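Local coordinates for protein GH62 arabinofuranosidase (Podospora anserina, PDB 4N4B) that probably hydrolyses terminal alpha-L-arabinofuranoside residues from xylan, as a calcium-containing, secreted beta-propeller glycoside hydrolase of family 62, at residues D21-V35 with W325-C337. Numbering follows the deposited sequence. Where two conformers were deposited one is given.
Sequences DLPTTWQWTSTGPLV and WRLGFIAHNNPAC
T29 and A331 form a hydrogen-bonded antiparallel pair in a Velcro-like closure, as in many beta-propellers: the N-terminal strand completes the blade made with C-terminal strands. Beside it, with CG1 between backbone N and carbonyl carbon (chi1 49°), I330 carries CD1 out over the six-membered ring of W28, 3.8 Å from the centroid, a CH-pi contact. Further along, H332 stacks, offset, on the six-membered ring of W26, planes 22° apart; P335 N lies over its opposite face toward the rim, and a flat ring suits the slot between them. From just past strand 326-332, N333 ND2 donates to T29 OG1 (2.9 Å) within its own amide plane, while N334 ND2 ties down the loop before strand 28-30 by bonding T25 O at 2.8 Å.

Toward the other end, T31 OG1 accepts a hydrogen bond from F329 N (2.9 Å) and donates to G32 O. A valine here would probably leave F329 N without its acceptor and G32 O without this donor. G328 suits its place because a side chain would collide with T31 OG1. A classic beta bulge follows: L327 O accepts from both L34 N (2.9 Å) and V35 N (3.1 Å). Outside the pair, W28 NE1 donates to the backbone oxygen of W266.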
ATOM      1  N   ASP A  21      17.045  13.997   5.184  1.00 25.41           N
ATOM      2  CA  ASP A  21      15.833  14.794   4.992  1.00 24.50           C
ATOM      3  C   ASP A  21      14.580  14.130   5.577  1.00 21.84           C
ATOM      4  O   ASP A  21      13.485  14.545   5.183  1.00 22.20           O
ATOM      5  CB  ASP A  21      15.661  15.080   3.524  1.00 29.35           C
ATOM      6  CG  ASP A  21      16.609  16.208   3.053  1.00 37.39           C
ATOM      7  OD1 ASP A  21      17.071  17.036   3.870  1.00 40.74           O
ATOM      8  OD2 ASP A  21      16.837  16.295   1.871  1.00 37.46           O
ATOM      9  N   LEU A  22      14.762  13.191   6.474  1.00 21.58           N
ATOM     10  CA  LEU A  22      13.649  12.581   7.225  1.00 19.47           C
ATOM     11  C   LEU A  22      13.839  12.867   8.668  1.00 22.76           C
ATOM     12  O   LEU A  22      14.940  12.647   9.186  1.00 25.09           O
ATOM     13  CB  LEU A  22      13.615  11.081   7.081  1.00 20.67           C
ATOM     14  CG  LEU A  22      13.257  10.560   5.698  1.00 21.00           C
ATOM     15  CD1 LEU A  22      13.203   9.009   5.652  1.00 23.77           C
ATOM     16  CD2 LEU A  22      11.966  11.034   5.140  1.00 20.04           C
ATOM     17  N   PRO A  23      12.745  13.311   9.381  1.00 19.16           N
ATOM     18  CA  PRO A  23      12.860  13.456  10.839  1.00 18.80           C
ATOM     19  C   PRO A  23      12.847  12.087  11.490  1.00 16.62           C
ATOM     20  O   PRO A  23      12.272  11.082  10.967  1.00 19.56           O
ATOM     21  CB  PRO A  23      11.648  14.366  11.138  1.00 20.89           C
ATOM     22  CG  PRO A  23      10.600  13.849  10.143  1.00 17.49           C
ATOM     23  CD  PRO A  23      11.376  13.524   8.887  1.00 17.49           C
ATOM     24  N   THR A  24      13.377  11.999  12.702  1.00 22.34           N
ATOM     25  CA  THR A  24      13.201  10.840  13.539  1.00 22.46           C
ATOM     26  C   THR A  24      11.835  10.806  14.304  1.00 21.80           C
ATOM     27  O   THR A  24      11.354   9.711  14.642  1.00 25.00           O
ATOM     28  CB  THR A  24      14.392  10.665  14.501  1.00 28.38           C
ATOM     29  OG1 THR A  24      14.434  11.789  15.358  1.00 33.32           O
ATOM     30  CG2 THR A  24      15.678  10.656  13.719  1.00 26.25           C
ATOM     31  N   THR A  25      11.196  11.984  14.529  1.00 19.91           N
ATOM     32  CA  THR A  25       9.778  12.041  15.055  1.00 17.03           C
ATOM     33  C   THR A  25       8.919  12.694  13.965  1.00 15.52           C
ATOM     34  O   THR A  25       9.301  13.533  13.163  1.00 18.10           O
ATOM     35  CB  THR A  25       9.642  12.831  16.364  1.00 21.53           C
ATOM     36  OG1 THR A  25       9.571  14.268  16.121  1.00 30.66           O
ATOM     37  CG2 THR A  25      10.640  12.396  17.405  1.00 23.06           C
ATOM     38  N   TRP A  26       7.665  12.231  13.952  1.00 14.00           N
ATOM     39  CA  TRP A  26       6.731  12.587  12.892  1.00 13.06           C
ATOM     40  C   TRP A  26       5.447  13.173  13.495  1.00 11.62           C
ATOM     41  O   TRP A  26       4.969  12.703  14.507  1.00 12.45           O
ATOM     42  CB  TRP A  26       6.322  11.274  12.113  1.00 12.70           C
ATOM     43  CG  TRP A  26       7.479  10.754  11.278  1.00 11.59           C
ATOM     44  CD1 TRP A  26       8.626  10.224  11.768  1.00 12.81           C
ATOM     45  CD2 TRP A  26       7.650  10.926   9.880  1.00 11.24           C
ATOM     46  NE1 TRP A  26       9.481   9.979  10.732  1.00 11.96           N
ATOM     47  CE2 TRP A  26       8.945  10.401   9.573  1.00 11.77           C
ATOM     48  CE3 TRP A  26       6.865  11.440   8.861  1.00 11.26           C
ATOM     49  CZ2 TRP A  26       9.448  10.406   8.280  1.00 12.40           C
ATOM     50  CZ3 TRP A  26       7.342  11.404   7.583  1.00 12.75           C
ATOM     51  CH2 TRP A  26       8.683  10.952   7.309  1.00 10.96           C
ATOM     52  N   GLN A  27       4.902  14.134  12.759  1.00 11.96           N
ATOM     53  CA  GLN A  27       3.627  14.781  13.101  0.50 11.71           C
ATOM     54  C   GLN A  27       2.810  14.984  11.860  1.00 12.34           C
ATOM     55  O   GLN A  27       3.347  15.339  10.802  1.00 13.11           O
ATOM     56  CB  GLN A  27       3.844  16.138  13.799  0.50 13.47           C
ATOM     57  CG  GLN A  27       4.775  16.122  15.028  0.50 14.25           C
ATOM     58  CD  GLN A  27       4.302  15.327  16.232  0.50 13.55           C
ATOM     59  OE1 GLN A  27       5.075  14.823  17.067  0.50 16.56           O
ATOM     60  NE2 GLN A  27       3.036  15.163  16.291  0.50 12.03           N
ATOM     61  N   TRP A  28       1.490  14.811  11.982  1.00 10.66           N
ATOM     62  CA  TRP A  28       0.534  14.836  10.872  1.00  9.84           C
ATOM     63  C   TRP A  28      -0.714  15.617  11.135  1.00 10.33           C
ATOM     64  O   TRP A  28      -1.154  15.683  12.275  1.00 11.08           O
ATOM     65  CB  TRP A  28       0.152  13.419  10.530  1.00  9.97           C
ATOM     66  CG  TRP A  28       1.209  12.452  10.231  1.00  9.48           C
ATOM     67  CD1 TRP A  28       1.788  11.631  11.143  1.00 10.22           C
ATOM     68  CD2 TRP A  28       1.776  12.121   8.956  1.00  8.73           C
ATOM     69  NE1 TRP A  28       2.753  10.844  10.532  1.00  9.84           N
ATOM     70  CE2 TRP A  28       2.700  11.078   9.177  1.00  8.80           C
ATOM     71  CE3 TRP A  28       1.540  12.576   7.632  1.00 10.03           C
ATOM     72  CZ2 TRP A  28       3.429  10.529   8.120  1.00  9.60           C
ATOM     73  CZ3 TRP A  28       2.227  11.993   6.596  1.00  9.00           C
ATOM     74  CH2 TRP A  28       3.187  11.004   6.885  1.00  9.65           C
ATOM     75  N   THR A  29      -1.299  16.117  10.080  1.00 11.28           N
ATOM     76  CA  THR A  29      -2.666  16.653  10.080  1.00 13.03           C
ATOM     77  C   THR A  29      -3.500  15.752   9.172  1.00 12.03           C
ATOM     78  O   THR A  29      -3.100  15.502   7.991  1.00 12.69           O
ATOM     79  CB  THR A  29      -2.643  18.060   9.465  1.00 15.93           C
ATOM     80  OG1 THR A  29      -2.112  18.945  10.471  1.00 21.25           O
ATOM     81  CG2 THR A  29      -4.055  18.526   9.033  1.00 20.20           C
ATOM     82  N   SER A  30      -4.675  15.316   9.618  1.00 11.22           N
ATOM     83  CA  SER A  30      -5.605  14.480   8.826  1.00 10.39           C
ATOM     84  C   SER A  30      -6.833  15.238   8.285  1.00  9.67           C
ATOM     85  O   SER A  30      -7.380  16.105   9.002  1.00 11.52           O
ATOM     86  CB  SER A  30      -6.092  13.311   9.678  1.00 11.17           C
ATOM     87  OG  SER A  30      -6.921  12.471   8.925  1.00 10.09           O
ATOM     88  N   THR A  31      -7.246  14.845   7.116  1.00 10.52           N
ATOM     89  CA  THR A  31      -8.593  15.186   6.605  1.00 10.08           C
ATOM     90  C   THR A  31      -9.662  14.363   7.339  1.00 10.76           C
ATOM     91  O   THR A  31      -9.348  13.447   8.103  1.00 10.03           O
ATOM     92  CB  THR A  31      -8.701  14.874   5.093  1.00 10.59           C
ATOM     93  OG1 THR A  31      -8.658  13.432   4.890  1.00  9.60           O
ATOM     94  CG2 THR A  31      -7.605  15.545   4.286  1.00 11.57           C
ATOM     95  N   GLY A  32     -10.914  14.682   7.030  1.00 11.01           N
ATOM     96  CA  GLY A  32     -12.009  13.825   7.367  1.00 12.12           C
ATOM     97  C   GLY A  32     -12.025  12.615   6.428  1.00 12.00           C
ATOM     98  O   GLY A  32     -11.128  12.379   5.563  1.00 11.28           O
ATOM     99  N   PRO A  33     -13.018  11.718   6.554  1.00 11.59           N
ATOM    100  CA  PRO A  33     -13.173  10.580   5.716  1.00 10.78           C
ATOM    101  C   PRO A  33     -13.689  11.065   4.382  1.00 15.55           C
ATOM    102  O   PRO A  33     -14.715  11.816   4.356  1.00 22.00           O
ATOM    103  CB  PRO A  33     -14.182   9.676   6.443  1.00 11.93           C
ATOM    104  CG  PRO A  33     -14.991  10.671   7.255  1.00 11.80           C
ATOM    105  CD  PRO A  33     -14.121  11.816   7.599  1.00 10.92           C
ATOM    106  N   LEU A  34     -12.968  10.943   3.355  1.00 11.16           N
ATOM    107  CA  LEU A  34     -13.305  11.483   2.036  1.00 12.26           C
ATOM    108  C   LEU A  34     -13.897  10.443   1.153  1.00 14.86           C
ATOM    109  O   LEU A  34     -14.833  10.769   0.384  1.00 17.19           O
ATOM    110  CB  LEU A  34     -12.072  12.135   1.394  1.00 12.91           C
ATOM    111  CG  LEU A  34     -11.569  13.362   2.091  1.00 16.13           C
ATOM    112  CD1 LEU A  34     -10.280  13.854   1.455  1.00 17.38           C
ATOM    113  CD2 LEU A  34     -12.579  14.448   2.150  1.00 21.64           C
ATOM    114  N   VAL A  35     -13.422   9.212   1.128  1.00 10.37           N
ATOM    115  CA  VAL A  35     -13.838   8.223   0.154  1.00  9.10           C
ATOM    116  C   VAL A  35     -14.456   7.039   0.832  1.00 10.14           C
ATOM    117  O   VAL A  35     -13.855   6.437   1.746  1.00  9.99           O
ATOM    118  CB  VAL A  35     -12.691   7.706  -0.743  1.00 10.37           C
ATOM    119  CG1 VAL A  35     -13.161   6.701  -1.746  1.00 11.73           C
ATOM    120  CG2 VAL A  35     -11.978   8.868  -1.434  1.00 11.37           C
ATOM    121  N   TRP A 325     -14.466   0.824   6.602  1.00  8.50           N
ATOM    122  CA  TRP A 325     -13.254   1.521   6.226  1.00  7.74           C
ATOM    123  C   TRP A 325     -13.528   2.621   5.187  1.00  7.45           C
ATOM    124  O   TRP A 325     -14.252   2.420   4.280  1.00  7.95           O
ATOM    125  CB  TRP A 325     -12.190   0.540   5.667  1.00  8.05           C
ATOM    126  CG  TRP A 325     -11.662  -0.450   6.598  1.00  8.11           C
ATOM    127  CD1 TRP A 325     -12.050  -1.723   6.689  1.00  9.45           C
ATOM    128  CD2 TRP A 325     -10.717  -0.241   7.647  1.00  8.75           C
ATOM    129  NE1 TRP A 325     -11.383  -2.365   7.671  1.00  8.95           N
ATOM    130  CE2 TRP A 325     -10.572  -1.470   8.307  1.00  8.26           C
ATOM    131  CE3 TRP A 325      -9.954   0.851   8.072  1.00  9.92           C
ATOM    132  CZ2 TRP A 325      -9.696  -1.648   9.342  1.00  9.81           C
ATOM    133  CZ3 TRP A 325      -9.091   0.687   9.117  1.00 10.83           C
ATOM    134  CH2 TRP A 325      -8.954  -0.568   9.741  1.00 10.49           C
ATOM    135  N   ARG A 326     -12.916   3.778   5.438  1.00  7.51           N
ATOM    136  CA  ARG A 326     -12.975   4.958   4.606  1.00  7.82           C
ATOM    137  C   ARG A 326     -11.563   5.511   4.435  1.00  7.78           C
ATOM    138  O   ARG A 326     -10.752   5.320   5.243  1.00  8.32           O
ATOM    139  CB  ARG A 326     -13.871   6.057   5.251  1.00  8.70           C
ATOM    140  CG  ARG A 326     -15.260   5.638   5.758  1.00  9.51           C
ATOM    141  CD  ARG A 326     -16.169   5.242   4.595  1.00  9.51           C
ATOM    142  NE  ARG A 326     -17.480   4.782   5.045  1.00 12.44           N
ATOM    143  CZ  ARG A 326     -17.863   3.524   5.083  1.00 12.58           C
ATOM    144  NH1 ARG A 326     -17.088   2.561   4.696  1.00 10.15           N
ATOM    145  NH2 ARG A 326     -19.084   3.229   5.462  1.00 14.44           N
ATOM    146  N   LEU A 327     -11.380   6.244   3.355  1.00  7.94           N
ATOM    147  CA  LEU A 327     -10.066   6.818   3.033  1.00  6.61           C
ATOM    148  C   LEU A 327     -10.020   8.309   3.291  1.00  7.30           C
ATOM    149  O   LEU A 327     -10.903   9.009   2.983  1.00  8.87           O
ATOM    150  CB  LEU A 327      -9.647   6.553   1.559  1.00  7.04           C
ATOM    151  CG  LEU A 327      -9.759   5.121   1.018  1.00  7.79           C
ATOM    152  CD1 LEU A 327      -9.271   5.067  -0.440  1.00  9.15           C
ATOM    153  CD2 LEU A 327      -8.963   4.167   1.921  1.00  7.93           C
ATOM    154  N   GLY A 328      -8.907   8.723   3.866  1.00  8.30           N
ATOM    155  CA  GLY A 328      -8.537  10.101   4.039  1.00  8.62           C
ATOM    156  C   GLY A 328      -7.073  10.298   3.720  1.00  7.60           C
ATOM    157  O   GLY A 328      -6.396   9.412   3.217  1.00  7.98           O
ATOM    158  N   PHE A 329      -6.599  11.484   4.083  1.00  7.78           N
ATOM    159  CA  PHE A 329      -5.171  11.803   3.901  1.00  8.07           C
ATOM    160  C   PHE A 329      -4.604  12.342   5.163  1.00  8.55           C
ATOM    161  O   PHE A 329      -5.254  13.171   5.846  1.00  9.71           O
ATOM    162  CB  PHE A 329      -4.936  12.901   2.802  1.00  9.35           C
ATOM    163  CG  PHE A 329      -5.439  12.565   1.414  1.00  9.81           C
ATOM    164  CD1 PHE A 329      -4.618  11.881   0.587  1.00 12.16           C
ATOM    165  CD2 PHE A 329      -6.687  12.865   0.975  1.00 13.08           C
ATOM    166  CE1 PHE A 329      -4.981  11.616  -0.742  1.00 13.63           C
ATOM    167  CE2 PHE A 329      -7.069  12.558  -0.339  1.00 16.15           C
ATOM    168  CZ  PHE A 329      -6.168  11.911  -1.134  1.00 13.42           C
ATOM    169  N   ILE A 330      -3.359  12.004   5.436  1.00  9.89           N
ATOM    170  CA  ILE A 330      -2.508  12.719   6.410  1.00  9.41           C
ATOM    171  C   ILE A 330      -1.414  13.466   5.697  1.00  9.58           C
ATOM    172  O   ILE A 330      -0.815  12.922   4.731  1.00 10.39           O
ATOM    173  CB  ILE A 330      -1.964  11.842   7.548  1.00  9.41           C
ATOM    174  CG1 ILE A 330      -1.336  10.555   7.053  1.00  9.91           C
ATOM    175  CG2 ILE A 330      -3.117  11.592   8.554  1.00 10.75           C
ATOM    176  CD1 ILE A 330      -0.767   9.681   8.139  1.00 10.38           C
ATOM    177  N   ALA A 331      -1.185  14.688   6.109  1.00  9.22           N
ATOM    178  CA  ALA A 331      -0.111  15.552   5.591  1.00 10.15           C
ATOM    179  C   ALA A 331       0.915  15.762   6.640  1.00 10.41           C
ATOM    180  O   ALA A 331       0.672  16.011   7.801  1.00 10.60           O
ATOM    181  CB  ALA A 331      -0.683  16.880   5.066  1.00 10.97           C
ATOM    182  N   HIS A 332       2.172  15.567   6.215  1.00 10.29           N
ATOM    183  CA  HIS A 332       3.306  15.628   7.135  1.00 11.47           C
ATOM    184  C   HIS A 332       3.603  17.029   7.605  1.00 12.97           C
ATOM    185  O   HIS A 332       3.942  17.842   6.717  1.00 13.37           O
ATOM    186  CB  HIS A 332       4.486  14.985   6.457  1.00 11.39           C
ATOM    187  CG  HIS A 332       5.736  14.913   7.238  1.00 11.23           C
ATOM    188  ND1 HIS A 332       5.919  14.872   8.599  1.00 15.13           N
ATOM    189  CD2 HIS A 332       6.988  14.848   6.698  1.00 10.24           C
ATOM    190  CE1 HIS A 332       7.240  14.808   8.862  1.00 11.26           C
ATOM    191  NE2 HIS A 332       7.879  14.783   7.700  1.00 16.04           N
ATOM    192  N   ASN A 333       3.468  17.309   8.884  1.00 12.35           N
ATOM    193  CA  ASN A 333       3.589  18.651   9.494  1.00 16.82           C
ATOM    194  C   ASN A 333       4.952  19.138   9.729  1.00 15.97           C
ATOM    195  O   ASN A 333       5.096  20.382   9.833  1.00 18.48           O
ATOM    196  CB  ASN A 333       2.757  18.745  10.888  1.00 17.29           C
ATOM    197  CG  ASN A 333       1.393  18.875  10.556  1.00 22.77           C
ATOM    198  OD1 ASN A 333       1.047  19.327   9.414  1.00 25.12           O
ATOM    199  ND2 ASN A 333       0.568  18.555  11.440  1.00 14.81           N
ATOM    200  N   ASN A 334       5.842  18.215   9.932  1.00 16.09           N
ATOM    201  CA  ASN A 334       7.253  18.572  10.361  1.00 16.26           C
ATOM    202  C   ASN A 334       8.327  18.067   9.393  1.00 15.40           C
ATOM    203  O   ASN A 334       9.228  17.365   9.813  1.00 17.84           O
ATOM    204  CB  ASN A 334       7.541  18.143  11.789  1.00 17.41           C
ATOM    205  CG  ASN A 334       7.612  16.660  11.980  1.00 17.59           C
ATOM    206  OD1 ASN A 334       6.830  15.866  11.343  1.00 15.07           O
ATOM    207  ND2 ASN A 334       8.513  16.192  12.835  1.00 18.76           N
ATOM    208  N   PRO A 335       8.231  18.515   8.128  1.00 16.86           N
ATOM    209  CA  PRO A 335       9.248  18.094   7.129  1.00 15.98           C
ATOM    210  C   PRO A 335      10.659  18.591   7.623  1.00 19.54           C
ATOM    211  O   PRO A 335      10.763  19.637   8.272  1.00 20.84           O
ATOM    212  CB  PRO A 335       8.812  18.803   5.819  1.00 17.59           C
ATOM    213  CG  PRO A 335       8.080  19.955   6.301  1.00 18.42           C
ATOM    214  CD  PRO A 335       7.269  19.385   7.513  1.00 17.24           C
ATOM    215  N   ALA A 336      11.661  17.798   7.268  1.00 20.17           N
ATOM    216  CA  ALA A 336      13.081  18.056   7.679  1.00 21.83           C
ATOM    217  C   ALA A 336      13.935  18.611   6.506  1.00 26.50           C
ATOM    218  O   ALA A 336      15.122  18.349   6.515  1.00 30.56           O
ATOM    219  CB  ALA A 336      13.704  16.768   8.158  1.00 24.53           C
ATOM    220  N   CYS A 337      13.305  19.285   5.541  1.00 26.44           N
ATOM    221  CA  CYS A 337      13.922  19.855   4.293  1.00 31.95           C
ATOM    222  C   CYS A 337      12.901  20.602   3.460  1.00 37.63           C
ATOM    223  O   CYS A 337      11.659  20.395   3.636  1.00 43.80           O
ATOM    224  CB  CYS A 337      14.395  18.764   3.356  1.00 35.49           C
ATOM    225  SG  CYS A 337      13.050  17.645   2.738  1.00 29.30           S
TER
HETATM  226  O   HOH W   1      10.946  15.397   5.872  1.00 18.74           O
HETATM  227  O   HOH W   2      -1.457  21.139   9.004  1.00 31.70           O